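CRISPR-associated protein, Cse1 family (Acidimicrobium ferrooxidans, PDB 4H3T) probably serves as the large subunit of a type I-E CRISPR Cascade complex, helping it recognise invading DNA. Local coordinates at residues 324-329 with 382-387; 328-333 with 401-406; 190-195 with 283-288; 168-173 with 195-200; 96-101 with 236-241. The protein carries 1 engineered substitution. One frame throughout, in Å; residues are numbered along the deposited sequence.

Contact 1: residues 324-329 with 382-387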
# COMPACT_ATOMS: atom_id res chain seq x y z
N GLN A 324 7.59 10.76 0.86
CA GLN A 324 8.23 10.98 -0.47
C GLN A 324 7.34 10.44 -1.57
O GLN A 324 6.53 9.54 -1.32
CB GLN A 324 9.56 10.32 -0.55
CG GLN A 324 9.53 8.80 -0.59
CD GLN A 324 10.88 8.19 -0.69
OE1 GLN A 324 11.04 6.99 -1.05
NE2 GLN A 324 11.87 8.89 -0.18
N GLN A 325 7.53 10.93 -2.77
CA GLN A 325 6.77 10.49 -3.98
C GLN A 325 7.18 9.03 -4.22
O GLN A 325 8.35 8.70 -4.03
CB GLN A 325 7.09 11.36 -5.17
CG GLN A 325 6.66 12.83 -5.01
CD GLN A 325 7.68 13.76 -4.36
OE1 GLN A 325 8.71 13.34 -3.82
NE2 GLN A 325 7.31 15.02 -4.22
N VAL A 326 6.29 8.16 -4.60
CA VAL A 326 6.54 6.73 -4.61
C VAL A 326 7.68 6.34 -5.56
O VAL A 326 8.47 5.47 -5.24
CB VAL A 326 5.28 5.85 -4.89
CG1 VAL A 326 4.69 6.10 -6.24
CG2 VAL A 326 5.60 4.37 -4.74
N TRP A 327 7.84 7.02 -6.69
CA TRP A 327 8.97 6.68 -7.59
C TRP A 327 10.37 6.91 -7.00
O TRP A 327 11.34 6.29 -7.45
CB TRP A 327 8.83 7.42 -8.93
CG TRP A 327 8.66 8.91 -8.83
CD1 TRP A 327 7.49 9.59 -8.71
CD2 TRP A 327 9.71 9.88 -8.70
NE1 TRP A 327 7.73 10.93 -8.56
CE2 TRP A 327 9.09 11.14 -8.56
CE3 TRP A 327 11.11 9.83 -8.87
CZ2 TRP A 327 9.83 12.34 -8.48
CZ3 TRP A 327 11.84 11.01 -8.81
CH2 TRP A 327 11.19 12.25 -8.68
N ARG A 328 10.49 7.75 -5.94
CA ARG A 328 11.76 7.92 -5.28
C ARG A 328 12.21 6.58 -4.60
O ARG A 328 13.39 6.40 -4.38
CB ARG A 328 11.71 9.09 -4.29
CG ARG A 328 11.71 10.42 -4.99
CD ARG A 328 11.28 11.55 -4.10
NE ARG A 328 12.17 11.80 -2.98
CZ ARG A 328 11.99 12.74 -2.08
NH1 ARG A 328 10.90 13.51 -2.10
NH2 ARG A 328 12.87 12.91 -1.10
N GLY A 329 11.27 5.69 -4.28
CA GLY A 329 11.56 4.39 -3.71
C GLY A 329 11.36 3.29 -4.75
O GLY A 329 11.02 2.17 -4.39
N ASP A 382 -0.04 5.44 -2.57
CA ASP A 382 0.29 5.98 -3.89
C ASP A 382 0.01 5.01 -4.96
O ASP A 382 -0.23 3.84 -4.67
CB ASP A 382 1.80 6.38 -3.93
CG ASP A 382 2.20 7.60 -4.79
OD1 ASP A 382 1.45 7.92 -5.78
OD2 ASP A 382 3.24 8.26 -4.46
N ARG A 383 0.02 5.51 -6.18
CA ARG A 383 -0.20 4.82 -7.40
C ARG A 383 0.90 5.20 -8.38
O ARG A 383 1.25 6.38 -8.48
CB ARG A 383 -1.59 5.19 -7.94
CG ARG A 383 -2.64 5.20 -6.84
CD ARG A 383 -4.07 5.28 -7.35
NE ARG A 383 -4.63 3.96 -7.54
CZ ARG A 383 -5.46 3.33 -6.72
NH1 ARG A 383 -5.89 2.11 -7.02
NH2 ARG A 383 -5.88 3.91 -5.59
N LEU A 384 1.50 4.19 -9.03
CA LEU A 384 2.54 4.44 -9.99
C LEU A 384 2.24 3.67 -11.27
O LEU A 384 2.24 2.45 -11.26
CB LEU A 384 3.90 4.03 -9.40
CG LEU A 384 5.12 4.38 -10.28
CD1 LEU A 384 5.28 5.92 -10.51
CD2 LEU A 384 6.38 3.78 -9.71
N ASP A 385 2.07 4.37 -12.39
CA ASP A 385 1.90 3.74 -13.71
C ASP A 385 3.25 3.16 -14.19
O ASP A 385 4.25 3.88 -14.38
CB ASP A 385 1.32 4.75 -14.73
CG ASP A 385 -0.17 5.08 -14.53
OD1 ASP A 385 -0.93 4.19 -14.06
OD2 ASP A 385 -0.61 6.19 -14.94
N THR A 386 3.31 1.83 -14.21
CA THR A 386 4.53 1.09 -14.43
C THR A 386 4.47 0.12 -15.66
O THR A 386 3.67 -0.84 -15.66
CB THR A 386 4.92 0.30 -13.14
OG1 THR A 386 4.93 1.20 -12.01
CG2 THR A 386 6.32 -0.32 -13.24
N PRO A 387 5.41 0.30 -16.61
CA PRO A 387 5.49 -0.64 -17.74
C PRO A 387 5.91 -2.01 -17.31
O PRO A 387 6.79 -2.17 -16.42
CB PRO A 387 6.62 -0.05 -18.61
CG PRO A 387 6.76 1.32 -18.19
CD PRO A 387 6.40 1.39 -16.77
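A first torsion of 63° puts CG1 of V326 between its own backbone N and carbonyl carbon, and one of -174° swings CG of L384 to the far side from its backbone N; V326 CG1 then rests 3.9 Å from L384 CB. The same methyl leans on the carboxylate of D382, coming within 3.2 Å of D382 OD2 as the two side chains cross obliquely. That oxygen also accepts the V326 N-H, with V326 N 3.1 Å from D382 OD2. The bond is bent, 141° at the hydrogen, and arrives from above the carboxylate plane. V326 opens a 3-10 turn whose internal bonds leave its N-H unused, so an aspartate suits the place opposite. The other oxygen is held separately: R383 N meets D382 OD1 at 2.8 Å on its anti side, and R468 makes a salt bridge to it, which would tend to keep the acid ionised. Beside this polar grip, the buried leucine lays L384 CD1 4.2 Å from W327 CB. The indole itself turns off toward helix 445-473, where NE1 bonds to D464 and the ring stacks on Y467. The contact thus lays a 3-10 turn against strand 375-387, an outermost strand of a three-stranded antiparallel sheet, where that sheet meets the long C-terminal helices.

Contact 2: residues 328-333 with 401-406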
# COMPACT_ATOMS: atom_id res chain seq x y z
N ARG A 328 10.49 7.75 -5.94
CA ARG A 328 11.76 7.92 -5.28
C ARG A 328 12.21 6.58 -4.60
O ARG A 328 13.39 6.40 -4.38
CB ARG A 328 11.71 9.09 -4.29
CG ARG A 328 11.71 10.42 -4.99
CD ARG A 328 11.28 11.55 -4.10
NE ARG A 328 12.17 11.80 -2.98
CZ ARG A 328 11.99 12.74 -2.08
NH1 ARG A 328 10.90 13.51 -2.10
NH2 ARG A 328 12.87 12.91 -1.10
N GLY A 329 11.27 5.69 -4.28
CA GLY A 329 11.56 4.39 -3.71
C GLY A 329 11.36 3.29 -4.75
O GLY A 329 11.02 2.17 -4.39
N LEU A 330 11.53 3.58 -6.07
CA LEU A 330 11.31 2.55 -7.10
C LEU A 330 12.20 1.29 -6.87
O LEU A 330 11.74 0.17 -7.05
CB LEU A 330 11.62 3.15 -8.48
CG LEU A 330 11.45 2.17 -9.69
CD1 LEU A 330 10.09 1.62 -9.74
CD2 LEU A 330 11.75 2.89 -10.98
N SER A 331 13.41 1.47 -6.39
CA SER A 331 14.31 0.34 -6.12
C SER A 331 13.74 -0.58 -5.01
O SER A 331 13.95 -1.80 -5.13
CB SER A 331 15.74 0.82 -5.75
OG SER A 331 15.60 1.55 -4.55
N SER A 332 12.90 -0.08 -4.10
CA SER A 332 12.27 -0.92 -3.06
C SER A 332 11.03 -1.68 -3.62
O SER A 332 10.59 -2.67 -3.03
CB SER A 332 11.90 -0.11 -1.80
OG SER A 332 10.78 0.78 -1.91
N VAL A 333 10.48 -1.25 -4.77
CA VAL A 333 9.40 -1.91 -5.48
C VAL A 333 10.01 -3.01 -6.32
O VAL A 333 9.54 -4.14 -6.31
CB VAL A 333 8.55 -0.91 -6.35
CG1 VAL A 333 7.42 -1.64 -7.08
CG2 VAL A 333 7.96 0.19 -5.49
N VAL A 401 17.41 2.04 -16.70
CA VAL A 401 17.24 3.47 -17.03
C VAL A 401 16.24 4.11 -16.03
O VAL A 401 16.44 5.27 -15.60
CB VAL A 401 16.84 3.74 -18.52
CG1 VAL A 401 15.43 3.28 -18.85
CG2 VAL A 401 17.01 5.21 -18.87
N ALA A 402 15.16 3.38 -15.66
CA ALA A 402 14.21 3.94 -14.67
C ALA A 402 14.89 4.24 -13.32
O ALA A 402 14.68 5.31 -12.76
CB ALA A 402 13.06 3.01 -14.46
N ILE A 403 15.65 3.28 -12.78
CA ILE A 403 16.38 3.46 -11.51
C ILE A 403 17.46 4.55 -11.66
O ILE A 403 17.58 5.42 -10.79
CB ILE A 403 17.00 2.11 -11.06
CG1 ILE A 403 15.87 1.09 -10.68
CG2 ILE A 403 17.96 2.30 -9.89
CD1 ILE A 403 15.06 1.43 -9.41
N ASP A 404 18.21 4.53 -12.75
CA ASP A 404 19.26 5.52 -12.98
C ASP A 404 18.71 6.94 -13.07
O ASP A 404 19.41 7.89 -12.74
CB ASP A 404 20.07 5.22 -14.22
CG ASP A 404 20.96 4.01 -14.11
OD1 ASP A 404 21.08 3.47 -13.00
OD2 ASP A 404 21.50 3.59 -15.15
N ALA A 405 17.51 7.07 -13.60
CA ALA A 405 16.84 8.37 -13.74
C ALA A 405 16.48 8.93 -12.37
O ALA A 405 16.56 10.15 -12.15
CB ALA A 405 15.59 8.24 -14.60
N VAL A 406 16.09 8.06 -11.44
CA VAL A 406 15.81 8.43 -10.06
C VAL A 406 17.14 8.91 -9.40
O VAL A 406 17.17 9.93 -8.74
CB VAL A 406 15.16 7.27 -9.24
CG1 VAL A 406 15.01 7.67 -7.78
CG2 VAL A 406 13.81 6.92 -9.82
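I403 lies aslant L330, and only the end of the isoleucine does the touching: I403 CD1 sits 3.7 Å from L330 CG. A chi1 of -67° sets CG1 beside the backbone N, and chi2 of -69° turns the chain again, which carries I403 CD1 from the flank of its helix over to the facing backbone, 3.4 Å from S331 N and 3.8 Å from S331 CB. L330 points toward helix 397-415, and its CD2 lies 3.7 Å from A402 CB. Alanine suits this spot because its short side chain lets the leucine branch settle close to the helix. The contact packs the short helix 330-334 on helix 397-415, one of the long helices of the C-terminal four-helix bundle characteristic of the Cse1 family; Y467 of helix 445-473 touches both L330 and V406. At the other end V406 brings CG1 to 4.0 Å from R328 O, the short beta-branched side chain bringing a methyl up to the turn without a long reach. The arginine's own chain leads away, to Q325 and to a salt bridge with E457. No hydrogen bond crosses between the segments. Polarity is settled locally instead: S332 OG bonds to G329 O at 2.9 Å, in the carbonyl plane and on a lone pair, while S332 N shares the same acceptor.

Contact 3: residues 190-195 with 283-288. With GOL (glycerol), chain C.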
# COMPACT_ATOMS: atom_id res chain seq x y z
N ASP A 190 -6.10 -7.38 26.94
CA ASP A 190 -5.22 -8.31 26.20
C ASP A 190 -4.75 -7.53 24.95
O ASP A 190 -5.55 -7.32 24.04
CB ASP A 190 -5.90 -9.63 25.87
CG ASP A 190 -5.05 -10.59 25.05
OD1 ASP A 190 -3.82 -10.36 24.93
OD2 ASP A 190 -5.61 -11.55 24.46
N THR A 191 -3.50 -7.06 24.97
CA THR A 191 -2.93 -6.17 23.97
C THR A 191 -2.48 -6.86 22.69
O THR A 191 -1.55 -7.65 22.71
CB THR A 191 -1.77 -5.36 24.58
OG1 THR A 191 -2.29 -4.68 25.73
CG2 THR A 191 -1.22 -4.28 23.62
N PRO A 192 -3.08 -6.54 21.54
CA PRO A 192 -2.62 -7.18 20.29
C PRO A 192 -1.44 -6.47 19.66
O PRO A 192 -1.13 -5.32 19.96
CB PRO A 192 -3.85 -7.04 19.38
CG PRO A 192 -4.47 -5.73 19.81
CD PRO A 192 -4.21 -5.61 21.29
N ALA A 193 -0.85 -7.11 18.66
CA ALA A 193 0.11 -6.49 17.76
C ALA A 193 -0.71 -5.62 16.78
O ALA A 193 -1.95 -5.77 16.67
CB ALA A 193 0.93 -7.57 16.99
N ILE A 194 -0.03 -4.83 15.96
CA ILE A 194 -0.72 -4.11 14.87
C ILE A 194 -1.31 -5.13 13.88
O ILE A 194 -0.83 -6.26 13.83
CB ILE A 194 0.17 -3.10 14.15
CG1 ILE A 194 1.36 -3.81 13.42
CG2 ILE A 194 0.67 -2.04 15.15
CD1 ILE A 194 2.30 -2.86 12.73
N GLY A 195 -2.32 -4.74 13.12
CA GLY A 195 -2.88 -5.62 12.10
C GLY A 195 -1.84 -6.01 11.06
O GLY A 195 -0.85 -5.30 10.82
N ILE A 283 -14.38 -4.02 20.34
CA ILE A 283 -13.20 -4.36 19.52
C ILE A 283 -12.12 -4.87 20.45
O ILE A 283 -11.64 -4.11 21.28
CB ILE A 283 -12.67 -3.16 18.72
CG1 ILE A 283 -13.77 -2.52 17.88
CG2 ILE A 283 -11.51 -3.53 17.84
CD1 ILE A 283 -13.31 -1.20 17.24
N CYS A 284 -11.71 -6.11 20.23
CA CYS A 284 -10.77 -6.87 21.06
C CYS A 284 -9.72 -7.49 20.21
O CYS A 284 -9.84 -7.59 18.98
CB CYS A 284 -11.52 -7.94 21.86
SG CYS A 284 -12.87 -7.30 22.87
N ALA A 285 -8.68 -8.01 20.88
CA ALA A 285 -7.58 -8.66 20.18
C ALA A 285 -7.98 -9.94 19.50
O ALA A 285 -8.78 -10.69 20.03
CB ALA A 285 -6.48 -8.96 21.18
N GLY A 286 -7.42 -10.20 18.34
CA GLY A 286 -7.67 -11.47 17.63
C GLY A 286 -6.39 -12.20 17.30
O GLY A 286 -5.38 -12.13 18.02
N ASP A 287 -6.45 -13.00 16.24
CA ASP A 287 -5.36 -13.87 15.91
C ASP A 287 -4.17 -13.16 15.30
O ASP A 287 -4.31 -12.24 14.52
CB ASP A 287 -5.82 -14.96 14.93
CG ASP A 287 -6.87 -15.91 15.45
OD1 ASP A 287 -6.82 -16.25 16.66
OD2 ASP A 287 -7.78 -16.30 14.64
N GLU A 288 -2.99 -13.66 15.60
CA GLU A 288 -1.75 -13.08 15.07
C GLU A 288 -1.23 -13.97 13.95
O GLU A 288 -1.27 -15.19 14.07
CB GLU A 288 -0.69 -13.01 16.18
CG GLU A 288 -1.12 -12.25 17.45
CD GLU A 288 -1.35 -10.76 17.33
OE1 GLU A 288 -1.22 -10.24 16.20
OE2 GLU A 288 -1.62 -10.11 18.37
C1 GOL C . 1.15 -8.22 12.52
O1 GOL C . 1.82 -7.41 13.41
C2 GOL C . 0.65 -9.42 13.27
O2 GOL C . 1.70 -10.46 13.40
C3 GOL C . -0.38 -9.84 12.27
O3 GOL C . -1.06 -10.88 12.80
O HOH W 1 -8.28 -7.83 23.82
O HOH W 2 -2.79 -8.22 15.02
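Residues 190-193 run at 43° to residues 285-288, coming closest where the CA atoms of P192 and A285 are 5.2 Å apart. The motif is an irregular loop laid over the end of strand 275-289, a member of a mixed beta sheet, and it joins that sheet to the helix beginning at 196. A285 offers only a methyl, which lets the proline ring approach until P192 CB is 3.7 Å from A285 CB; a methyl and a compact, rigid ring suit so close a crossing. E288 supplies the polar half. Its chain is bent at chi2 (-67°), which folds the carboxylate back against the loop, and OE2 takes the A193 N-H in a nearly straight bond, 3.1 Å from A193 N to E288 OE2 and 176° at the hydrogen, on the syn side of the acid. R246 reaches both acids of the contact, bonding through NH2 to E288 OE2 and through NE to D190 OD2, so its positive charge probably eases the nearness of two carboxylates. N182 also holds D190. One water accepts from A285 N at 3.0 Å and lies beside D190 O. A glycerol, probably from the crystallisation liquor, occupies the far end, touching A193 CB and donating from its O1 to I194 O at 2.9 Å.

Contact 4: residues 168-173 with 195-200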
# COMPACT_ATOMS: atom_id res chain seq x y z
N HIS A 168 -9.89 -5.50 11.01
CA HIS A 168 -9.21 -6.78 11.21
C HIS A 168 -7.80 -6.80 10.64
O HIS A 168 -6.92 -7.52 11.17
CB HIS A 168 -9.97 -7.91 10.54
CG HIS A 168 -11.09 -8.46 11.35
ND1 HIS A 168 -10.85 -9.23 12.44
CD2 HIS A 168 -12.43 -8.24 11.24
CE1 HIS A 168 -12.05 -9.57 12.90
NE2 HIS A 168 -13.03 -8.96 12.23
N ALA A 169 -7.54 -5.98 9.62
CA ALA A 169 -6.26 -5.92 8.89
C ALA A 169 -5.35 -4.77 9.33
O ALA A 169 -4.15 -4.88 9.17
CB ALA A 169 -6.59 -5.75 7.38
N PHE A 170 -5.91 -3.61 9.75
CA PHE A 170 -5.14 -2.40 10.00
C PHE A 170 -5.24 -1.89 11.44
O PHE A 170 -4.82 -0.80 11.70
CB PHE A 170 -5.61 -1.28 9.04
CG PHE A 170 -5.01 -1.36 7.66
CD1 PHE A 170 -3.76 -0.85 7.41
CD2 PHE A 170 -5.74 -1.87 6.59
CE1 PHE A 170 -3.21 -0.87 6.11
CE2 PHE A 170 -5.20 -1.87 5.28
CZ PHE A 170 -3.93 -1.36 5.06
N GLY A 171 -5.70 -2.68 12.37
CA GLY A 171 -5.80 -2.21 13.74
C GLY A 171 -4.46 -1.94 14.43
O GLY A 171 -3.39 -2.33 13.97
N SER A 172 -4.50 -1.21 15.54
CA SER A 172 -3.29 -0.87 16.28
C SER A 172 -3.29 -1.65 17.62
O SER A 172 -4.27 -2.34 17.94
CB SER A 172 -3.25 0.64 16.52
OG SER A 172 -4.14 0.99 17.56
N ALA A 173 -2.24 -1.42 18.45
CA ALA A 173 -2.14 -2.02 19.78
C ALA A 173 -3.12 -1.40 20.76
O ALA A 173 -3.24 -1.90 21.87
CB ALA A 173 -0.72 -1.91 20.32
N GLY A 195 -2.32 -4.74 13.12
CA GLY A 195 -2.88 -5.62 12.10
C GLY A 195 -1.84 -6.01 11.06
O GLY A 195 -0.85 -5.30 10.82
N TYR A 196 -2.06 -7.14 10.43
CA TYR A 196 -1.11 -7.66 9.45
C TYR A 196 -0.90 -6.72 8.23
O TYR A 196 0.24 -6.52 7.82
CB TYR A 196 -1.55 -9.02 9.00
CG TYR A 196 -0.68 -9.58 7.89
CD1 TYR A 196 0.51 -10.21 8.17
CD2 TYR A 196 -1.01 -9.38 6.56
CE1 TYR A 196 1.31 -10.74 7.16
CE2 TYR A 196 -0.20 -9.85 5.54
CZ TYR A 196 0.92 -10.61 5.84
OH TYR A 196 1.74 -11.07 4.83
N LEU A 197 -1.95 -6.08 7.72
CA LEU A 197 -1.81 -5.13 6.61
C LEU A 197 -1.14 -3.85 7.07
O LEU A 197 -0.47 -3.20 6.26
CB LEU A 197 -3.12 -4.82 5.89
CG LEU A 197 -3.66 -5.87 4.98
CD1 LEU A 197 -4.85 -5.33 4.17
CD2 LEU A 197 -2.58 -6.32 3.99
N ALA A 198 -1.30 -3.48 8.35
CA ALA A 198 -0.59 -2.34 8.93
C ALA A 198 0.96 -2.65 9.01
O ALA A 198 1.77 -1.74 8.99
CB ALA A 198 -1.15 -1.97 10.31
N TRP A 199 1.32 -3.92 9.17
CA TRP A 199 2.70 -4.37 9.26
C TRP A 199 3.38 -4.49 7.90
O TRP A 199 4.54 -4.15 7.77
CB TRP A 199 2.74 -5.73 9.96
CG TRP A 199 4.13 -6.25 10.13
CD1 TRP A 199 5.15 -5.67 10.84
CD2 TRP A 199 4.65 -7.49 9.62
NE1 TRP A 199 6.26 -6.45 10.78
CE2 TRP A 199 6.01 -7.55 9.99
CE3 TRP A 199 4.12 -8.52 8.84
CZ2 TRP A 199 6.85 -8.60 9.60
CZ3 TRP A 199 4.96 -9.55 8.42
CH2 TRP A 199 6.30 -9.60 8.83
N ILE A 200 2.72 -5.07 6.91
CA ILE A 200 3.40 -5.29 5.62
C ILE A 200 3.40 -4.00 4.75
O ILE A 200 2.55 -3.11 4.90
CB ILE A 200 2.85 -6.47 4.77
CG1 ILE A 200 1.36 -6.31 4.37
CG2 ILE A 200 3.05 -7.80 5.49
CD1 ILE A 200 0.96 -7.01 3.15
O HOH W 3 -4.47 -8.79 10.83
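Backbone hydrogen bonds dominate, and A169 O is their hub. It accepts from A198 N at 3.3 Å and, weakly because of a poor angle, from L197 N at 2.9 Å, so the last turn of helix 157-170 serves N-H groups in the first turn of helix 196-199. A third bond, straighter at 163°, runs from G195 N to G171 O at 2.8 Å. G195 holds the N-cap position of the second helix, and having no side chain it allows its CA to sit 3.3 Å from A169 O in a CA-H...O contact. The motif is thus one helix ending against the start of another, with 21 residues of loop between the segments. A water extends it, donating to H168 O and accepting from Y196 N. The apolar contacts centre on L197. L197 CB lies over one face of the F170 ring, 3.7 Å from its centroid and 17° off the normal, a CH-pi contact. The torsion that turns F170 CG beside its backbone N (chi1 -81°) brings one ring face round to L197 CB although the phenylalanine's own CB starts out in the other direction. L197 CD1 meets A169 CB at 3.7 Å, and A198 CB lies 4.1 Å from F170 CD1.

Contact 5: residues 96-101 with 236-241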
# COMPACT_ATOMS: atom_id res chain seq x y z
N ALA A 96 -25.45 -18.72 -3.02
CA ALA A 96 -26.59 -19.51 -2.52
C ALA A 96 -26.06 -20.42 -1.39
O ALA A 96 -26.68 -20.49 -0.35
CB ALA A 96 -27.24 -20.35 -3.63
N ARG A 97 -24.87 -21.04 -1.57
CA ARG A 97 -24.29 -21.90 -0.52
C ARG A 97 -23.87 -21.13 0.75
O ARG A 97 -24.03 -21.66 1.83
CB ARG A 97 -23.06 -22.67 -1.07
CG ARG A 97 -22.20 -23.48 -0.09
CD ARG A 97 -22.79 -24.82 0.32
NE ARG A 97 -21.92 -25.59 1.22
CZ ARG A 97 -21.82 -25.43 2.54
NH1 ARG A 97 -22.50 -24.47 3.17
NH2 ARG A 97 -21.01 -26.21 3.25
N TRP A 98 -23.31 -19.94 0.63
CA TRP A 98 -22.69 -19.28 1.77
C TRP A 98 -23.35 -18.03 2.26
O TRP A 98 -22.85 -17.44 3.25
CB TRP A 98 -21.24 -18.95 1.37
CG TRP A 98 -20.41 -20.19 1.20
CD1 TRP A 98 -20.03 -20.78 0.04
CD2 TRP A 98 -20.03 -21.09 2.25
NE1 TRP A 98 -19.37 -21.96 0.29
CE2 TRP A 98 -19.36 -22.17 1.64
CE3 TRP A 98 -20.20 -21.08 3.64
CZ2 TRP A 98 -18.83 -23.23 2.38
CZ3 TRP A 98 -19.69 -22.14 4.37
CH2 TRP A 98 -18.99 -23.18 3.76
N ARG A 99 -24.45 -17.60 1.66
CA ARG A 99 -24.98 -16.31 2.12
C ARG A 99 -25.48 -16.32 3.57
O ARG A 99 -25.48 -15.25 4.15
CB ARG A 99 -26.01 -15.72 1.21
CG ARG A 99 -27.32 -16.36 1.26
CD ARG A 99 -28.14 -15.98 0.03
NE ARG A 99 -28.45 -14.55 -0.04
CZ ARG A 99 -29.21 -13.98 -0.98
NH1 ARG A 99 -29.72 -14.71 -1.96
NH2 ARG A 99 -29.46 -12.68 -0.94
N HIS A 100 -25.71 -17.49 4.19
CA HIS A 100 -26.03 -17.55 5.63
C HIS A 100 -24.82 -17.05 6.49
O HIS A 100 -24.95 -16.79 7.69
CB HIS A 100 -26.44 -19.00 6.03
CG HIS A 100 -25.31 -19.99 5.95
ND1 HIS A 100 -24.87 -20.51 4.73
CD2 HIS A 100 -24.60 -20.58 6.95
CE1 HIS A 100 -23.88 -21.35 5.01
NE2 HIS A 100 -23.66 -21.41 6.34
N ARG A 101 -23.66 -16.89 5.87
CA ARG A 101 -22.45 -16.38 6.52
C ARG A 101 -22.11 -14.94 6.16
O ARG A 101 -21.15 -14.42 6.75
CB ARG A 101 -21.27 -17.30 6.20
CG ARG A 101 -21.46 -18.74 6.71
CD ARG A 101 -21.52 -18.86 8.24
NE ARG A 101 -20.27 -18.39 8.89
CZ ARG A 101 -19.23 -19.14 9.24
NH1 ARG A 101 -19.24 -20.46 9.01
NH2 ARG A 101 -18.17 -18.58 9.81
N ALA A 236 -12.41 -17.04 6.08
CA ALA A 236 -12.94 -16.99 7.43
C ALA A 236 -14.43 -17.37 7.52
O ALA A 236 -14.81 -18.06 8.47
CB ALA A 236 -12.70 -15.62 8.05
N TRP A 237 -15.24 -16.93 6.56
CA TRP A 237 -16.69 -17.20 6.55
C TRP A 237 -17.02 -18.63 6.16
O TRP A 237 -18.16 -19.00 6.34
CB TRP A 237 -17.48 -16.23 5.65
CG TRP A 237 -17.06 -16.25 4.23
CD1 TRP A 237 -17.34 -17.21 3.29
CD2 TRP A 237 -16.13 -15.36 3.64
NE1 TRP A 237 -16.75 -16.89 2.12
CE2 TRP A 237 -15.94 -15.78 2.31
CE3 TRP A 237 -15.47 -14.20 4.08
CZ2 TRP A 237 -15.09 -15.12 1.44
CZ3 TRP A 237 -14.63 -13.55 3.21
CH2 TRP A 237 -14.50 -13.98 1.88
N GLU A 238 -16.06 -19.46 5.70
CA GLU A 238 -16.28 -20.88 5.48
C GLU A 238 -15.80 -21.64 6.67
O GLU A 238 -16.08 -22.79 6.78
CB GLU A 238 -15.56 -21.40 4.21
CG GLU A 238 -16.16 -20.81 2.94
CD GLU A 238 -15.66 -21.49 1.70
OE1 GLU A 238 -15.38 -22.71 1.74
OE2 GLU A 238 -15.55 -20.80 0.66
N ARG A 239 -15.04 -21.01 7.55
CA ARG A 239 -14.54 -21.71 8.75
C ARG A 239 -15.57 -21.59 9.88
O ARG A 239 -16.52 -20.80 9.81
CB ARG A 239 -13.16 -21.11 9.12
CG ARG A 239 -12.15 -21.28 7.99
CD ARG A 239 -10.96 -20.27 8.05
NE ARG A 239 -9.81 -20.93 8.64
CZ ARG A 239 -8.86 -21.58 7.99
NH1 ARG A 239 -7.89 -22.19 8.66
NH2 ARG A 239 -8.84 -21.60 6.67
N ASP A 240 -15.41 -22.39 10.89
CA ASP A 240 -16.23 -22.25 12.08
C ASP A 240 -16.09 -20.83 12.65
O ASP A 240 -14.96 -20.29 12.66
CB ASP A 240 -15.79 -23.22 13.17
CG ASP A 240 -16.04 -24.68 12.88
OD1 ASP A 240 -16.90 -24.97 12.02
OD2 ASP A 240 -15.35 -25.52 13.48
N PRO A 241 -17.19 -20.24 13.10
CA PRO A 241 -17.10 -18.92 13.71
C PRO A 241 -16.17 -18.94 14.91
O PRO A 241 -16.10 -19.93 15.63
CB PRO A 241 -18.55 -18.61 14.14
CG PRO A 241 -19.26 -19.91 14.07
CD PRO A 241 -18.57 -20.78 13.13
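The W98 indole is sandwiched: R97 CG lies over one face and E238 CG over the opposite one, 3.6 Å from the centroid of the six-membered ring in a CH-pi contact. Beyond CG the glutamate stays extended across the indole at about a right angle, and its carboxylate stacks with a tilt of 19°, placing E238 OE1 3.5 Å from W98 CZ2. A glutamate suits this place because its methylenes can lie on the ring while the acid, lying against the ring, bonds through OE2 to R66 and Y94. The second flat group is the R101 guanidinium. W237 O sits over its centre, with R101 CZ 3.1 Å from W237 O, at an angle unsuited to hydrogen bonding. R239 O is at the edge and takes two bonds end-on, 2.9 Å from R101 NH1 and 2.8 Å from R101 NH2. Bends at chi2 (-65°) and chi3 (-61°) curl the arginine round W237 O, and the paired bonds to R239 O fix the rotation of the guanidinium, while NH2 also bonds a glycerol, probably from the crystallisation liquor. The contact lies on the surface, joining the end of helix 88-98 and the 3-10 turn after it to the loop ahead of strand 248-249; W237 turns inward onto L59 and L63 of helix 52-68.

From the N terminus, the chain leaves residues 96-101 and comes back to them at 236-241, closing contact 5, a loop with 134 residues between its segments. Nested inside it, contact 4 joins helix 157-170 to helix 196-199. Contact 3 opens at 190-195, before contact 4 has closed, and ends on strand 275-289 beyond contact 5, so it crosses both. Contacts 3 and 4 share G195 and touch, their centres about 9 Å apart. After these three have closed, contacts 1 and 2 open together, sharing R328 and G329: contact 1 closes first, on strand 375-387, and contact 2 later, on helix 397-415, together joining sheet and helical bundle.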